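Local coordinates for clostripain-related protein (Bacteroides thetaiotaomicron, PDB 5L20) that is probably a clostripain-family (C11) cysteine peptidase, represented here by an N-terminal piece that probably holds part of its caspase-like domain, at residues A[9-14]-A[100-105]; A[44-49]-A[60-65]. One frame throughout, in Å; residues are numbered along the deposited sequence.

Both contacts belong to one mixed sheet, and together they illustrate how parallel and antiparallel pairing can coexist in a single beta sheet. Contact 1 joins strands 10-16 and 104-109 in parallel at one edge of the sheet; contact 2 joins strands 45-52 and 57-66 as an antiparallel hairpin. Their centres lie about 9 Å apart, because strands 10-16 and 45-52 are neighbours, linked by backbone bonds such as V12 N to R46 O at 2.9 Å. Along the chain contact 2 is nested within the long loop closed by contact 1. Helix 86-99, against F13 and Y105, and helix 23-37, against I47 and I49, lie on opposite faces, giving an alpha/beta/alpha sandwich consistent with a caspase-like domain.

Contact 1 of 2, residues A[9-14]-A[100-105]; sequences EQTVFM and SPTKRY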
loop_
_atom_site.group_PDB
_atom_site.type_symbol
_atom_site.label_atom_id
_atom_site.label_comp_id
_atom_site.label_asym_id
_atom_site.label_seq_id
_atom_site.Cartn_x
_atom_site.Cartn_y
_atom_site.Cartn_z
ATOM N N GLU A 9 -15.150 -7.950 -4.230
ATOM C CA GLU A 9 -15.337 -8.400 -2.847
ATOM C C GLU A 9 -14.416 -7.712 -1.826
ATOM O O GLU A 9 -14.891 -7.289 -0.764
ATOM C CB GLU A 9 -15.173 -9.925 -2.720
ATOM C CG GLU A 9 -16.269 -10.737 -3.400
ATOM C CD GLU A 9 -17.659 -10.404 -2.894
ATOM O OE1 GLU A 9 -17.837 -10.269 -1.662
ATOM O OE2 GLU A 9 -18.576 -10.264 -3.736
ATOM N N GLN A 10 -13.124 -7.620 -2.128
ATOM C CA GLN A 10 -12.166 -7.181 -1.118
ATOM C C GLN A 10 -11.015 -6.428 -1.728
ATOM O O GLN A 10 -10.522 -6.797 -2.773
ATOM C CB GLN A 10 -11.617 -8.384 -0.342
ATOM C CG GLN A 10 -10.659 -8.001 0.788
ATOM C CD GLN A 10 -9.741 -9.151 1.117
ATOM O OE1 GLN A 10 -9.341 -9.913 0.229
ATOM N NE2 GLN A 10 -9.337 -9.255 2.384
ATOM N N THR A 11 -10.614 -5.335 -1.079
ATOM C CA THR A 11 -9.371 -4.649 -1.370
ATOM C C THR A 11 -8.444 -4.821 -0.189
ATOM O O THR A 11 -8.830 -4.492 0.959
ATOM C CB THR A 11 -9.601 -3.146 -1.554
ATOM O OG1 THR A 11 -10.510 -2.921 -2.631
ATOM C CG2 THR A 11 -8.308 -2.434 -1.819
ATOM N N VAL A 12 -7.248 -5.339 -0.450
ATOM C CA VAL A 12 -6.191 -5.371 0.553
ATOM C C VAL A 12 -5.291 -4.173 0.270
ATOM O O VAL A 12 -4.672 -4.089 -0.805
ATOM C CB VAL A 12 -5.366 -6.688 0.496
ATOM C CG1 VAL A 12 -4.222 -6.663 1.486
ATOM C CG2 VAL A 12 -6.273 -7.905 0.758
ATOM N N PHE A 13 -5.253 -3.231 1.208
ATOM C CA PHE A 13 -4.457 -2.023 1.057
ATOM C C PHE A 13 -3.184 -2.124 1.876
ATOM O O PHE A 13 -3.239 -2.106 3.106
ATOM C CB PHE A 13 -5.282 -0.808 1.471
ATOM C CG PHE A 13 -4.523 0.491 1.425
ATOM C CD1 PHE A 13 -3.689 0.797 0.347
ATOM C CD2 PHE A 13 -4.679 1.426 2.449
ATOM C CE1 PHE A 13 -3.007 2.008 0.324
ATOM C CE2 PHE A 13 -4.015 2.624 2.411
ATOM C CZ PHE A 13 -3.177 2.921 1.362
ATOM N N MET A 14 -2.043 -2.197 1.195
ATOM C CA MET A 14 -0.746 -2.203 1.835
ATOM C C MET A 14 -0.252 -0.762 1.886
ATOM O O MET A 14 -0.033 -0.132 0.822
ATOM C CB MET A 14 0.238 -3.094 1.081
ATOM C CG MET A 14 1.573 -3.186 1.816
ATOM S SD MET A 14 2.654 -4.413 1.049
ATOM C CE MET A 14 2.571 -5.640 2.346
ATOM N N SER A 100 -10.501 1.289 -6.300
ATOM C CA SER A 100 -10.874 -0.093 -6.008
ATOM C C SER A 100 -12.152 -0.160 -5.181
ATOM O O SER A 100 -12.108 -0.313 -3.967
ATOM C CB SER A 100 -9.733 -0.803 -5.277
ATOM O OG SER A 100 -10.027 -2.193 -5.158
ATOM N N PRO A 101 -13.314 -0.023 -5.827
ATOM C CA PRO A 101 -14.598 -0.114 -5.140
ATOM C C PRO A 101 -14.943 -1.559 -4.807
ATOM O O PRO A 101 -15.161 -2.362 -5.718
ATOM C CB PRO A 101 -15.599 0.448 -6.167
ATOM C CG PRO A 101 -14.773 0.967 -7.278
ATOM C CD PRO A 101 -13.458 0.332 -7.252
ATOM N N THR A 102 -14.965 -1.902 -3.520
ATOM C CA THR A 102 -15.212 -3.283 -3.120
ATOM C C THR A 102 -16.081 -3.270 -1.881
ATOM O O THR A 102 -16.223 -2.234 -1.231
ATOM C CB THR A 102 -13.892 -4.059 -2.813
ATOM O OG1 THR A 102 -13.112 -3.330 -1.853
ATOM C CG2 THR A 102 -13.035 -4.258 -4.060
ATOM N N LYS A 103 -16.640 -4.432 -1.547
ATOM C CA LYS A 103 -17.482 -4.571 -0.384
ATOM C C LYS A 103 -16.677 -4.406 0.906
ATOM O O LYS A 103 -17.156 -3.811 1.881
ATOM C CB LYS A 103 -18.176 -5.929 -0.379
ATOM C CG LYS A 103 -19.233 -6.071 -1.462
ATOM C CD LYS A 103 -19.804 -7.473 -1.518
ATOM C CE LYS A 103 -20.756 -7.616 -2.704
ATOM N NZ LYS A 103 -21.223 -9.020 -2.879
ATOM N N ARG A 104 -15.486 -4.973 0.907
ATOM C CA ARG A 104 -14.643 -4.999 2.101
ATOM C C ARG A 104 -13.271 -4.394 1.819
ATOM O O ARG A 104 -12.763 -4.464 0.690
ATOM C CB ARG A 104 -14.405 -6.448 2.581
ATOM C CG ARG A 104 -15.604 -7.310 2.977
ATOM C CD ARG A 104 -15.041 -8.732 3.393
ATOM N NE ARG A 104 -14.981 -9.721 2.302
ATOM C CZ ARG A 104 -13.962 -10.541 1.983
ATOM N NH1 ARG A 104 -12.788 -10.558 2.634
ATOM N NH2 ARG A 104 -14.124 -11.377 0.962
ATOM N N TYR A 105 -12.660 -3.860 2.879
ATOM C CA TYR A 105 -11.291 -3.329 2.858
ATOM C C TYR A 105 -10.508 -3.817 4.036
ATOM O O TYR A 105 -11.067 -3.967 5.114
ATOM C CB TYR A 105 -11.296 -1.778 2.903
ATOM C CG TYR A 105 -11.923 -1.194 1.658
ATOM C CD1 TYR A 105 -13.301 -1.084 1.532
ATOM C CD2 TYR A 105 -11.117 -0.796 0.596
ATOM C CE1 TYR A 105 -13.886 -0.600 0.359
ATOM C CE2 TYR A 105 -11.701 -0.306 -0.587
ATOM C CZ TYR A 105 -13.068 -0.229 -0.673
ATOM O OH TYR A 105 -13.621 0.249 -1.858
#
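T11 meets S100 and T102 through a small, tightly packed group of hydroxyls: its OG1 lies 2.7 Å from S100 OG and equally 2.7 Å from T102 OG1, so this oxygen of a buried residue has two hydroxyl partners. With OG1 of T102 set between the backbone N and the carbonyl carbon (chi1 53°), this hydroxyl can face T11 and still donate to R104 O. That carbonyl therefore accepts twice, from T102 OG1 above its plane and, at 2.9 Å, from T11 N on the opposite face. The Y105 ring runs alongside T11, its CD2 3.5 Å from T11 CB, and its hydroxyl ties down the turn by donating to S100 O and accepting from T102 N. R104 also gives its N to E9 O at 2.9 Å, its two backbone bonds thus straddling Q10 as in parallel pairing; this brings the chain leaving helix 86-99 back into the sheet next to strand 10-16, as expected for a caspase-like alpha/beta domain. The other side is looser and more solvent-facing. The aliphatic CB and CG of Q10 lie over one face of the R104 guanidinium, toward its rim, while the amide, 36° from its plane, brings CD to 3.7 Å from R104 NH1. Farther out, the extended K103 chain runs side by side with E9, and its NZ meets the syn lone pair of E9 OE2 at 3.0 Å in a salt bridge.

Contact 2 of 2, residues A[44-49]-A[60-65]; sequences DERIII and LFELAY
I49 and F61 form an antiparallel hydrogen-bonded pair: I49 N reaches F61 O at 2.8 Å in a nearly straight bond (169° at the hydrogen), and F61 N returns one to I49 O at 2.9 Å. One pair further on the exchange is incomplete. L63 N donates to I47 O at 3.0 Å, but I47 N turns instead to a water at 3.1 Å, which also lies within hydrogen-bonding distance of L63 O and E62 OE2. I48, between these pairs, bonds V12 and M14 of the neighbouring strand through its backbone. The extended chain of E62 brings OE2 to the edge of the R46 guanidinium, near its plane and 3.2 Å from R46 CD, with carboxylate and guanidinium planes 77° apart; its salt bridge to R46 NE is long at 3.9 Å, and R46 NH1 finds its partner in S100 OG. The face of I47 and I49 is apolar. F61 CG lies between its backbone N and carbonyl carbon (chi1 62°), which swings the ring beneath I49, whose CB sits over one face, 3.9 Å from the centroid, as a CH-pi contact. With an alanine here, I49 would probably lose the ring face it rests on and H72 its stacking partner. Packed against helix 23-37 through I47, I49 and L63, the pair is a beta hairpin in a mixed sheet, consistent with the caspase-like domain of clostripain relatives.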
loop_
_atom_site.group_PDB
_atom_site.type_symbol
_atom_site.label_atom_id
_atom_site.label_comp_id
_atom_site.label_asym_id
_atom_site.label_seq_id
_atom_site.Cartn_x
_atom_site.Cartn_y
_atom_site.Cartn_z
ATOM N N ASP A 44 -11.595 -12.103 -7.076
ATOM C CA ASP A 44 -12.616 -11.323 -6.377
ATOM C C ASP A 44 -12.014 -10.175 -5.585
ATOM O O ASP A 44 -12.742 -9.477 -4.876
ATOM C CB ASP A 44 -13.397 -12.186 -5.386
ATOM C CG ASP A 44 -14.416 -13.079 -6.036
ATOM O OD1 ASP A 44 -15.014 -12.686 -7.059
ATOM O OD2 ASP A 44 -14.630 -14.182 -5.484
ATOM N N GLU A 45 -10.695 -10.030 -5.661
ATOM C CA GLU A 45 -9.986 -9.095 -4.777
ATOM C C GLU A 45 -8.971 -8.283 -5.549
ATOM O O GLU A 45 -8.508 -8.713 -6.609
ATOM C CB GLU A 45 -9.281 -9.844 -3.640
ATOM C CG GLU A 45 -10.175 -10.752 -2.794
ATOM C CD GLU A 45 -10.301 -12.169 -3.350
ATOM O OE1 GLU A 45 -9.597 -12.512 -4.328
ATOM O OE2 GLU A 45 -11.108 -12.942 -2.791
ATOM N N ARG A 46 -8.614 -7.118 -5.001
ATOM C CA ARG A 46 -7.511 -6.314 -5.524
ATOM C C ARG A 46 -6.499 -6.052 -4.415
ATOM O O ARG A 46 -6.875 -5.946 -3.240
ATOM C CB ARG A 46 -7.997 -4.969 -6.064
ATOM C CG ARG A 46 -8.861 -5.000 -7.346
ATOM C CD ARG A 46 -8.919 -3.581 -7.985
ATOM N NE ARG A 46 -9.969 -3.411 -8.982
ATOM C CZ ARG A 46 -11.252 -3.172 -8.699
ATOM N NH1 ARG A 46 -11.666 -3.092 -7.433
ATOM N NH2 ARG A 46 -12.137 -3.041 -9.683
ATOM N N ILE A 47 -5.236 -5.914 -4.797
ATOM C CA ILE A 47 -4.182 -5.478 -3.896
ATOM C C ILE A 47 -3.729 -4.101 -4.358
ATOM O O ILE A 47 -3.294 -3.948 -5.512
ATOM C CB ILE A 47 -2.978 -6.436 -3.881
ATOM C CG1 ILE A 47 -3.405 -7.796 -3.309
ATOM C CG2 ILE A 47 -1.862 -5.824 -3.045
ATOM C CD1 ILE A 47 -2.348 -8.844 -3.341
ATOM N N ILE A 48 -3.844 -3.117 -3.476
ATOM C CA ILE A 48 -3.477 -1.731 -3.753
ATOM C C ILE A 48 -2.381 -1.341 -2.772
ATOM O O ILE A 48 -2.505 -1.632 -1.576
ATOM C CB ILE A 48 -4.676 -0.775 -3.571
ATOM C CG1 ILE A 48 -5.880 -1.197 -4.421
ATOM C CG2 ILE A 48 -4.224 0.682 -3.775
ATOM C CD1 ILE A 48 -5.588 -1.151 -5.932
ATOM N N ILE A 49 -1.308 -0.720 -3.255
ATOM C CA ILE A 49 -0.185 -0.361 -2.422
ATOM C C ILE A 49 0.100 1.127 -2.499
ATOM O O ILE A 49 0.155 1.686 -3.600
ATOM C CB ILE A 49 1.077 -1.147 -2.816
ATOM C CG1 ILE A 49 0.737 -2.649 -2.821
ATOM C CG2 ILE A 49 2.235 -0.780 -1.906
ATOM C CD1 ILE A 49 1.915 -3.571 -3.018
ATOM N N LEU A 60 0.851 5.303 -5.626
ATOM C CA LEU A 60 -0.231 4.360 -5.401
ATOM C C LEU A 60 -0.297 3.423 -6.602
ATOM O O LEU A 60 -0.392 3.886 -7.750
ATOM C CB LEU A 60 -1.565 5.080 -5.225
ATOM C CG LEU A 60 -2.730 4.198 -4.779
ATOM C CD1 LEU A 60 -2.609 3.946 -3.277
ATOM C CD2 LEU A 60 -4.057 4.863 -5.066
ATOM N N PHE A 61 -0.236 2.114 -6.391
ATOM C CA PHE A 61 -0.307 1.196 -7.528
ATOM C C PHE A 61 -1.033 -0.094 -7.182
ATOM O O PHE A 61 -1.231 -0.420 -5.991
ATOM C CB PHE A 61 1.108 0.878 -8.083
ATOM C CG PHE A 61 2.029 0.179 -7.107
ATOM C CD1 PHE A 61 2.795 0.915 -6.214
ATOM C CD2 PHE A 61 2.174 -1.193 -7.137
ATOM C CE1 PHE A 61 3.678 0.283 -5.340
ATOM C CE2 PHE A 61 3.052 -1.844 -6.245
ATOM C CZ PHE A 61 3.791 -1.109 -5.373
ATOM N N GLU A 62 -1.440 -0.816 -8.213
ATOM C CA GLU A 62 -2.136 -2.076 -8.037
ATOM C C GLU A 62 -1.224 -3.233 -8.425
ATOM O O GLU A 62 -0.448 -3.120 -9.378
ATOM C CB GLU A 62 -3.424 -2.106 -8.867
ATOM C CG GLU A 62 -4.165 -3.430 -8.796
ATOM C CD GLU A 62 -5.509 -3.393 -9.491
ATOM O OE1 GLU A 62 -5.856 -2.329 -10.046
ATOM O OE2 GLU A 62 -6.243 -4.413 -9.463
ATOM N N LEU A 63 -1.269 -4.322 -7.648
ATOM C CA LEU A 63 -0.638 -5.580 -8.060
ATOM C C LEU A 63 -1.700 -6.412 -8.694
ATOM O O LEU A 63 -2.701 -6.735 -8.049
ATOM C CB LEU A 63 -0.055 -6.341 -6.871
ATOM C CG LEU A 63 1.173 -5.793 -6.185
ATOM C CD1 LEU A 63 1.605 -6.852 -5.171
ATOM C CD2 LEU A 63 2.276 -5.490 -7.183
ATOM N N ALA A 64 -1.507 -6.778 -9.950
ATOM C CA ALA A 64 -2.507 -7.597 -10.600
ATOM C C ALA A 64 -1.876 -8.744 -11.363
ATOM O O ALA A 64 -0.668 -8.790 -11.568
ATOM C CB ALA A 64 -3.359 -6.753 -11.521
ATOM N N TYR A 65 -2.720 -9.686 -11.745
ATOM C CA TYR A 65 -2.275 -10.842 -12.499
ATOM C C TYR A 65 -2.732 -10.658 -13.940
ATOM O O TYR A 65 -3.921 -10.497 -14.197
ATOM C CB TYR A 65 -2.841 -12.118 -11.889
ATOM C CG TYR A 65 -2.388 -13.398 -12.548
ATOM C CD1 TYR A 65 -1.126 -13.925 -12.296
ATOM C CD2 TYR A 65 -3.232 -14.093 -13.411
ATOM C CE1 TYR A 65 -0.711 -15.106 -12.893
ATOM C CE2 TYR A 65 -2.825 -15.275 -14.014
ATOM C CZ TYR A 65 -1.564 -15.775 -13.748
ATOM O OH TYR A 65 -1.156 -16.948 -14.340
HETATM O O HOH W 1 -5.234 -6.368 -7.869
#